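Local coordinates for C381 turret protein (Sulfolobus turreted icosahedral virus, PDB 4IND) that probably forms the five-subunit turrets of an archaeal icosahedral virus, each chain folding into three jelly-roll domains stacked end to end, at residues A14-K17 and Y18-L22; D29-V32 and N33-V37; G306-T309 and A310-Q313; S339-P342 and S343-I346. All blocks are in the same frame, centred on the assembly; numbering follows the deposited sequence.

Contact 1. Residues A14-K17 and Y18-L22; sequences AKVK and YYYKL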
# COMPACT_ATOMS: atom_id res chain seq x y z
N ALA A 14 8.18 2.95 -37.01
CA ALA A 14 8.09 3.99 -36.00
C ALA A 14 7.72 3.40 -34.64
O ALA A 14 7.00 2.41 -34.56
CB ALA A 14 7.07 5.07 -36.41
N LYS A 15 8.25 4.01 -33.59
CA LYS A 15 7.94 3.63 -32.22
C LYS A 15 6.43 3.75 -31.95
O LYS A 15 5.78 4.71 -32.40
CB LYS A 15 8.77 4.50 -31.27
CG LYS A 15 8.66 4.17 -29.81
CD LYS A 15 9.70 4.94 -28.98
CE LYS A 15 11.12 4.73 -29.53
NZ LYS A 15 12.21 5.05 -28.53
N VAL A 16 5.86 2.80 -31.20
CA VAL A 16 4.41 2.85 -30.90
C VAL A 16 4.20 3.85 -29.78
O VAL A 16 5.07 4.01 -28.93
CB VAL A 16 3.85 1.45 -30.51
CG1 VAL A 16 2.43 1.55 -29.94
CG2 VAL A 16 3.86 0.53 -31.71
N LYS A 17 3.05 4.53 -29.78
CA LYS A 17 2.69 5.47 -28.75
C LYS A 17 1.55 4.85 -27.95
O LYS A 17 0.86 3.97 -28.46
CB LYS A 17 2.15 6.77 -29.38
CG LYS A 17 3.10 7.49 -30.33
CD LYS A 17 2.46 8.81 -30.78
CE LYS A 17 3.33 9.56 -31.78
NZ LYS A 17 4.62 10.03 -31.21
N TYR A 18 1.34 5.31 -26.72
CA TYR A 18 0.21 4.82 -25.91
C TYR A 18 -1.06 5.63 -26.11
O TYR A 18 -2.12 5.27 -25.61
CB TYR A 18 0.60 4.75 -24.44
CG TYR A 18 1.66 3.71 -24.17
CD1 TYR A 18 1.32 2.42 -23.82
CD2 TYR A 18 3.02 4.01 -24.30
CE1 TYR A 18 2.29 1.45 -23.58
CE2 TYR A 18 3.99 3.06 -24.07
CZ TYR A 18 3.62 1.78 -23.71
OH TYR A 18 4.57 0.83 -23.47
N TYR A 19 -0.95 6.73 -26.84
CA TYR A 19 -2.10 7.53 -27.18
C TYR A 19 -1.87 8.22 -28.51
O TYR A 19 -0.79 8.78 -28.75
CB TYR A 19 -2.38 8.57 -26.11
CG TYR A 19 -3.52 9.46 -26.55
CD1 TYR A 19 -4.84 9.03 -26.43
CD2 TYR A 19 -3.29 10.71 -27.09
CE1 TYR A 19 -5.90 9.84 -26.84
CE2 TYR A 19 -4.34 11.52 -27.51
CZ TYR A 19 -5.64 11.08 -27.38
OH TYR A 19 -6.69 11.87 -27.81
N TYR A 20 -2.88 8.17 -29.38
CA TYR A 20 -2.85 8.83 -30.68
C TYR A 20 -4.12 9.66 -30.83
O TYR A 20 -5.22 9.16 -30.59
CB TYR A 20 -2.88 7.81 -31.82
CG TYR A 20 -1.71 6.86 -31.91
CD1 TYR A 20 -0.65 7.10 -32.78
CD2 TYR A 20 -1.69 5.70 -31.14
CE1 TYR A 20 0.43 6.22 -32.87
CE2 TYR A 20 -0.62 4.82 -31.19
CZ TYR A 20 0.42 5.08 -32.09
OH TYR A 20 1.47 4.20 -32.14
N LYS A 21 -3.97 10.91 -31.22
CA LYS A 21 -5.13 11.64 -31.73
C LYS A 21 -4.85 11.82 -33.20
O LYS A 21 -3.92 12.53 -33.58
CB LYS A 21 -5.30 13.00 -31.05
CG LYS A 21 -6.64 13.63 -31.47
CD LYS A 21 -7.02 14.82 -30.61
CE LYS A 21 -8.42 15.32 -30.97
NZ LYS A 21 -8.89 16.40 -30.03
N LEU A 22 -5.64 11.17 -34.05
CA LEU A 22 -5.22 11.00 -35.45
C LEU A 22 -5.51 12.21 -36.32
O LEU A 22 -5.13 12.26 -37.50
CB LEU A 22 -5.82 9.70 -36.01
CG LEU A 22 -5.31 8.48 -35.24
CD1 LEU A 22 -6.03 7.23 -35.68
CD2 LEU A 22 -3.79 8.32 -35.43
O HOH W 1 3.45 4.91 -33.65
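Tyr20 sets CG anti to its carbonyl carbon (chi1 -62°), which swings the ring back along the chain to Lys17, whose CG takes the same position (chi1 -58°) and slants across that ring. The bend lies where the loop after strand 9-11 enters strand 19-21, an outermost strand of a four-stranded antiparallel sheet in the first of the three jelly-roll domains. The phenol oxygen closes the bend: Lys17 N donates to Tyr20 OH at 2.9 Å, nearly straight at 170°. A water in the plane of the Tyr20 ring, at its edge, bridges Tyr20 OH (2.6 Å) to Lys15 O, to which it donates at 2.7 Å. One side-chain oxygen thus ties down two successive parts of the incoming loop. Lys17 O is buried by the bend without a polar partner. Above the same ring, Lys17 CB makes a CH-pi contact over one face, 3.9 Å from the Tyr20 ring centroid and displaced toward the rim. The aliphatic chain continues across that ring, with Lys17 CG and CD each 3.9 Å from Tyr20 CE1. The Tyr20 ring also makes an edge-to-face pair with Phe31, while the Tyr20 backbone pairs with that of Phe143 in strand 138-147. Lys15 NZ leaves the bend for a salt bridge to Asp27 of a neighbouring subunit, and Lys21 NZ reaches Asp73 of another, so the stretch has salt bridges to two different neighbouring subunits. Val16 meets the hydroxyl end at about a right angle, Val16 CG1 3.6 Å from Tyr20 OH.

Contact 2. Residues D29-V32 and N33-V37; sequences DAFV and NSIFV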
# COMPACT_ATOMS: atom_id res chain seq x y z
N ASP A 29 1.07 10.25 -38.75
CA ASP A 29 2.28 9.79 -39.44
C ASP A 29 2.92 8.59 -38.74
O ASP A 29 3.36 7.64 -39.38
CB ASP A 29 3.31 10.91 -39.57
CG ASP A 29 2.88 12.01 -40.51
OD1 ASP A 29 1.86 11.86 -41.25
OD2 ASP A 29 3.57 13.06 -40.52
N ALA A 30 2.95 8.63 -37.41
CA ALA A 30 3.51 7.51 -36.65
C ALA A 30 2.61 6.29 -36.77
O ALA A 30 3.08 5.19 -37.03
CB ALA A 30 3.71 7.91 -35.21
N PHE A 31 1.30 6.50 -36.57
CA PHE A 31 0.28 5.46 -36.61
C PHE A 31 0.36 4.60 -37.87
O PHE A 31 0.33 3.37 -37.81
CB PHE A 31 -1.11 6.13 -36.49
CG PHE A 31 -2.26 5.18 -36.29
CD1 PHE A 31 -2.46 4.55 -35.08
CD2 PHE A 31 -3.22 5.01 -37.31
CE1 PHE A 31 -3.57 3.70 -34.88
CE2 PHE A 31 -4.31 4.17 -37.13
CZ PHE A 31 -4.49 3.51 -35.92
N VAL A 32 0.50 5.25 -39.02
CA VAL A 32 0.53 4.54 -40.29
C VAL A 32 1.96 4.12 -40.72
O VAL A 32 2.20 3.73 -41.86
CB VAL A 32 -0.19 5.35 -41.40
CG1 VAL A 32 -1.59 5.71 -40.93
CG2 VAL A 32 0.63 6.62 -41.78
N ASN A 33 2.91 4.21 -39.78
CA ASN A 33 4.25 3.63 -39.98
C ASN A 33 4.58 2.77 -38.75
O ASN A 33 5.73 2.68 -38.32
CB ASN A 33 5.29 4.74 -40.15
CG ASN A 33 6.67 4.21 -40.55
OD1 ASN A 33 6.83 3.07 -41.00
ND2 ASN A 33 7.68 5.06 -40.39
N SER A 34 3.56 2.14 -38.18
CA SER A 34 3.81 1.29 -37.01
C SER A 34 2.76 0.22 -36.83
O SER A 34 3.08 -0.96 -36.78
CB SER A 34 3.94 2.14 -35.74
OG SER A 34 2.81 2.97 -35.59
N ILE A 35 1.50 0.64 -36.71
CA ILE A 35 0.45 -0.30 -36.32
C ILE A 35 -0.80 -0.34 -37.22
O ILE A 35 -1.67 -1.18 -37.04
CB ILE A 35 0.02 -0.09 -34.86
CG1 ILE A 35 -0.63 1.28 -34.67
CG2 ILE A 35 1.22 -0.25 -33.93
CD1 ILE A 35 -1.17 1.51 -33.23
N PHE A 36 -0.86 0.55 -38.21
CA PHE A 36 -2.02 0.57 -39.11
C PHE A 36 -1.74 -0.17 -40.41
O PHE A 36 -0.71 0.05 -41.05
CB PHE A 36 -2.48 2.02 -39.37
CG PHE A 36 -3.72 2.12 -40.21
CD1 PHE A 36 -4.98 1.92 -39.65
CD2 PHE A 36 -3.64 2.45 -41.56
CE1 PHE A 36 -6.13 2.01 -40.42
CE2 PHE A 36 -4.77 2.55 -42.35
CZ PHE A 36 -6.03 2.34 -41.78
N VAL A 37 -2.67 -1.04 -40.80
CA VAL A 37 -2.54 -1.85 -42.00
C VAL A 37 -3.64 -1.42 -42.96
O VAL A 37 -4.81 -1.42 -42.60
CB VAL A 37 -2.70 -3.36 -41.68
CG1 VAL A 37 -2.48 -4.21 -42.94
CG2 VAL A 37 -1.74 -3.78 -40.56
O HOH W 2 0.14 2.02 -43.03
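Ala30 O and Phe31 O, the last carbonyls of helix 25-31, gather the hydrogen bonds that close this helix C-terminus and lead the chain into strand 36-37 of the first jelly-roll domain. Ser34 OG donates to Ala30 O at 2.7 Å, and Asn33 N reaches Ala30 O at 2.9 Å from the opposite face of the carbonyl plane. Ser34 OG stands between its own backbone N and carbonyl carbon (chi1 54°), which turns it back to the helix end. Phe31 O is likewise shared, by Ile35 N at 3.2 Å and Phe36 N at 3.1 Å, again from opposite faces, with a weak third bond from Ser34 N. Two carbonyls therefore hold four successive residues, 33 to 36, against the helix. A water within hydrogen-bonding distance of both Val32 O and Phe36 O may not serve both. Beneath the polar turn, the Phe31 and Phe36 rings are slid apart with little overlap, their planes at 30°. Ile35 crosses Phe31 at about a right angle, Ile35 CD1 meeting Phe31 CE1 at 3.6 Å, and Phe31 packs on Ile69 of strand 67-71. Val32 runs beside Phe36 in the same direction, with Val32 CG1 3.9 Å from Phe36 CD2.

Contact 3. Residues G306-T309 and A310-Q313; sequences GLTT and AVTQ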
# COMPACT_ATOMS: atom_id res chain seq x y z
N GLY A 306 -25.28 -34.63 21.70
CA GLY A 306 -25.85 -35.95 21.55
C GLY A 306 -24.80 -37.04 21.47
O GLY A 306 -25.13 -38.20 21.25
N LEU A 307 -23.53 -36.67 21.63
CA LEU A 307 -22.45 -37.65 21.63
C LEU A 307 -22.58 -38.60 22.82
O LEU A 307 -22.77 -38.17 23.95
CB LEU A 307 -21.09 -36.97 21.67
CG LEU A 307 -20.67 -36.29 20.37
CD1 LEU A 307 -19.28 -35.69 20.50
CD2 LEU A 307 -20.75 -37.27 19.22
N THR A 308 -22.46 -39.90 22.54
CA THR A 308 -22.40 -40.92 23.58
C THR A 308 -21.32 -41.92 23.20
O THR A 308 -20.73 -41.82 22.12
CB THR A 308 -23.74 -41.68 23.73
OG1 THR A 308 -23.97 -42.48 22.56
CG2 THR A 308 -24.89 -40.71 23.92
N THR A 309 -21.07 -42.88 24.07
CA THR A 309 -20.11 -43.93 23.79
C THR A 309 -20.54 -44.78 22.60
O THR A 309 -19.75 -45.56 22.07
CB THR A 309 -19.88 -44.82 25.02
OG1 THR A 309 -21.13 -45.34 25.48
CG2 THR A 309 -19.24 -44.03 26.14
N ALA A 310 -21.79 -44.62 22.19
CA ALA A 310 -22.32 -45.31 21.02
C ALA A 310 -21.84 -44.68 19.70
O ALA A 310 -22.02 -45.27 18.64
CB ALA A 310 -23.83 -45.37 21.06
N VAL A 311 -21.24 -43.50 19.78
CA VAL A 311 -20.69 -42.82 18.61
C VAL A 311 -19.18 -43.07 18.54
O VAL A 311 -18.45 -42.73 19.46
CB VAL A 311 -20.95 -41.30 18.65
CG1 VAL A 311 -20.49 -40.63 17.34
CG2 VAL A 311 -22.41 -41.02 18.91
N THR A 312 -18.74 -43.67 17.44
CA THR A 312 -17.34 -44.07 17.29
C THR A 312 -16.55 -43.11 16.40
O THR A 312 -15.32 -43.08 16.45
CB THR A 312 -17.24 -45.46 16.66
OG1 THR A 312 -17.89 -45.46 15.38
CG2 THR A 312 -17.91 -46.50 17.56
N GLN A 313 -17.26 -42.35 15.58
CA GLN A 313 -16.61 -41.38 14.72
C GLN A 313 -17.47 -40.15 14.55
O GLN A 313 -18.67 -40.24 14.34
CB GLN A 313 -16.30 -41.98 13.34
CG GLN A 313 -15.67 -40.98 12.37
CD GLN A 313 -15.44 -41.55 10.98
OE1 GLN A 313 -16.13 -42.48 10.56
NE2 GLN A 313 -14.47 -40.99 10.26
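Thr308 to Val311 make a type I beta turn, closed by Val311 N donating to Thr308 O at 2.9 Å, with an N-H...O angle of 164°. A second bond lies within the turn: Thr308 OG1 accepts from Ala310 N at 3.1 Å, less straight at 146°. The hydroxyl can do this because it stands between the backbone N and the carbonyl carbon of its own residue (chi1 68°), leaning over the turn. Thr308 OG1 also touches the Ala310 methyl group, 3.3 Å from Ala310 CB. The Thr308 OG1 to Ala310 N bond makes an ST turn, and with the Thr308 O to Val311 N bond it completes an ST motif. The turn leads from strand 295-305 into strand 311-319, two strands that lie in different four-stranded sheets of the third, nucleoplasmin-like jelly roll. On its inner side Leu307 and Val311 cross at about a right angle, Leu307 CD2 meeting Val311 CG1 at 3.9 Å. Both lean on Ile367 of strand 365-377, and Val311 and Ala310 touch Val365 there too. Thr309 stands at the exposed crest. Just beyond, Thr312 and Gln313 both face Asn357 in a classic beta bulge.

Contact 4. Residues S339-P342 and S343-I346; sequences STPP and SWDI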
# COMPACT_ATOMS: atom_id res chain seq x y z
N SER A 339 -16.82 -29.40 21.49
CA SER A 339 -16.84 -28.09 20.85
C SER A 339 -15.43 -27.57 20.53
O SER A 339 -14.45 -27.96 21.16
CB SER A 339 -17.65 -27.09 21.68
OG SER A 339 -17.01 -26.82 22.89
N THR A 340 -15.35 -26.71 19.52
CA THR A 340 -14.06 -26.20 19.06
C THR A 340 -13.53 -25.12 19.99
O THR A 340 -14.31 -24.36 20.57
CB THR A 340 -14.18 -25.64 17.65
OG1 THR A 340 -15.19 -24.63 17.63
CG2 THR A 340 -14.57 -26.75 16.67
N PRO A 341 -12.20 -25.03 20.13
CA PRO A 341 -11.56 -24.05 21.02
C PRO A 341 -11.57 -22.63 20.44
O PRO A 341 -11.81 -22.43 19.25
CB PRO A 341 -10.13 -24.58 21.15
CG PRO A 341 -9.89 -25.32 19.87
CD PRO A 341 -11.22 -25.92 19.48
N PRO A 342 -11.31 -21.64 21.30
CA PRO A 342 -11.33 -20.24 20.87
C PRO A 342 -10.45 -19.92 19.65
O PRO A 342 -10.82 -19.08 18.83
CB PRO A 342 -10.83 -19.49 22.10
CG PRO A 342 -11.25 -20.37 23.26
CD PRO A 342 -11.05 -21.77 22.75
N SER A 343 -9.30 -20.58 19.53
CA SER A 343 -8.36 -20.26 18.44
C SER A 343 -8.70 -20.95 17.11
O SER A 343 -8.04 -20.72 16.10
CB SER A 343 -6.95 -20.61 18.86
OG SER A 343 -6.83 -22.00 19.03
N TRP A 344 -9.72 -21.80 17.12
CA TRP A 344 -10.09 -22.57 15.94
C TRP A 344 -10.75 -21.66 14.94
O TRP A 344 -11.75 -21.00 15.24
CB TRP A 344 -11.07 -23.65 16.35
CG TRP A 344 -11.37 -24.72 15.33
CD1 TRP A 344 -10.62 -25.83 15.05
CD2 TRP A 344 -12.56 -24.83 14.53
NE1 TRP A 344 -11.26 -26.60 14.10
CE2 TRP A 344 -12.47 -26.01 13.78
CE3 TRP A 344 -13.70 -24.02 14.37
CZ2 TRP A 344 -13.45 -26.41 12.87
CZ3 TRP A 344 -14.69 -24.42 13.48
CH2 TRP A 344 -14.55 -25.60 12.74
N ASP A 345 -10.19 -21.64 13.74
CA ASP A 345 -10.61 -20.73 12.69
C ASP A 345 -10.16 -21.39 11.38
O ASP A 345 -8.96 -21.60 11.17
CB ASP A 345 -9.92 -19.37 12.91
CG ASP A 345 -10.22 -18.37 11.82
OD1 ASP A 345 -11.38 -18.29 11.38
OD2 ASP A 345 -9.29 -17.64 11.40
N ILE A 346 -11.11 -21.77 10.54
CA ILE A 346 -10.77 -22.48 9.31
C ILE A 346 -11.02 -21.57 8.12
O ILE A 346 -12.17 -21.23 7.82
CB ILE A 346 -11.60 -23.76 9.13
CG1 ILE A 346 -11.60 -24.59 10.41
CG2 ILE A 346 -11.08 -24.59 7.95
CD1 ILE A 346 -10.21 -25.06 10.87
O HOH W 3 -10.88 -18.11 16.48
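This is a local turn contact in the loop that joins strand 328-332 to strand 346-349 in the third, nucleoplasmin-like jelly roll: a type I beta turn from Pro341 to Trp344 that folds an indole back onto a threonine. Trp344 N donates to Pro341 O at 3.0 Å, with an N-H...O angle of 160°. Pro342, at the second position of the turn, has a ring that restricts phi in the way this corner needs. Trp344 carries its CG anti to the backbone N (chi1 -169°), laying the indole against Thr340. There the Thr340 methyl group sits centrally over the six-membered ring in a CH-pi contact, CG2 3.5 Å from the Trp344 ring centroid and 13° off the normal. Ile346 CG1 covers the opposite face, nearer the rim, 3.6 Å above the Trp344 ring plane, so the indole is sandwiched between two aliphatic groups. Pro341 CD packs against Trp344 CB at 3.9 Å. A water donates to Pro342 O at 2.5 Å and, at longer range, to Trp344 O. Trp344 NE1 and Thr340 OG1 are both satisfied by strand backbones, at Val330 O and Ala302 N respectively. Ser343 OG is bonded to Lys300 O of a neighbouring subunit, and Pro341 packs on Tyr301 of that same subunit. The indole thus lies between strands 295-305 and 328-332, touching Leu299 on the first and meeting Trp331 edge-to-face on the second.

Contacts 1 and 2 share the first domain, their centres about 8 Å apart, and touch directly: Ala14 pairs with Asn33, Val16 packs on Ile35 and Leu22 on Phe31. Contacts 3 and 4 belong to the third domain, on the other side of the chain's centre, about 21 Å apart between centres without touching. Contacts 1 and 3 lie at the surface, whereas 2 and 4 are partly buried. Aromatic rings carry 1, 2 and 4; contact 3 depends on a threonine hydroxyl and aliphatic side chains. Waters lie between backbone carbonyls in 2 and 4, and between a carbonyl and a phenol in 1. Only contact 3 touches no other subunit.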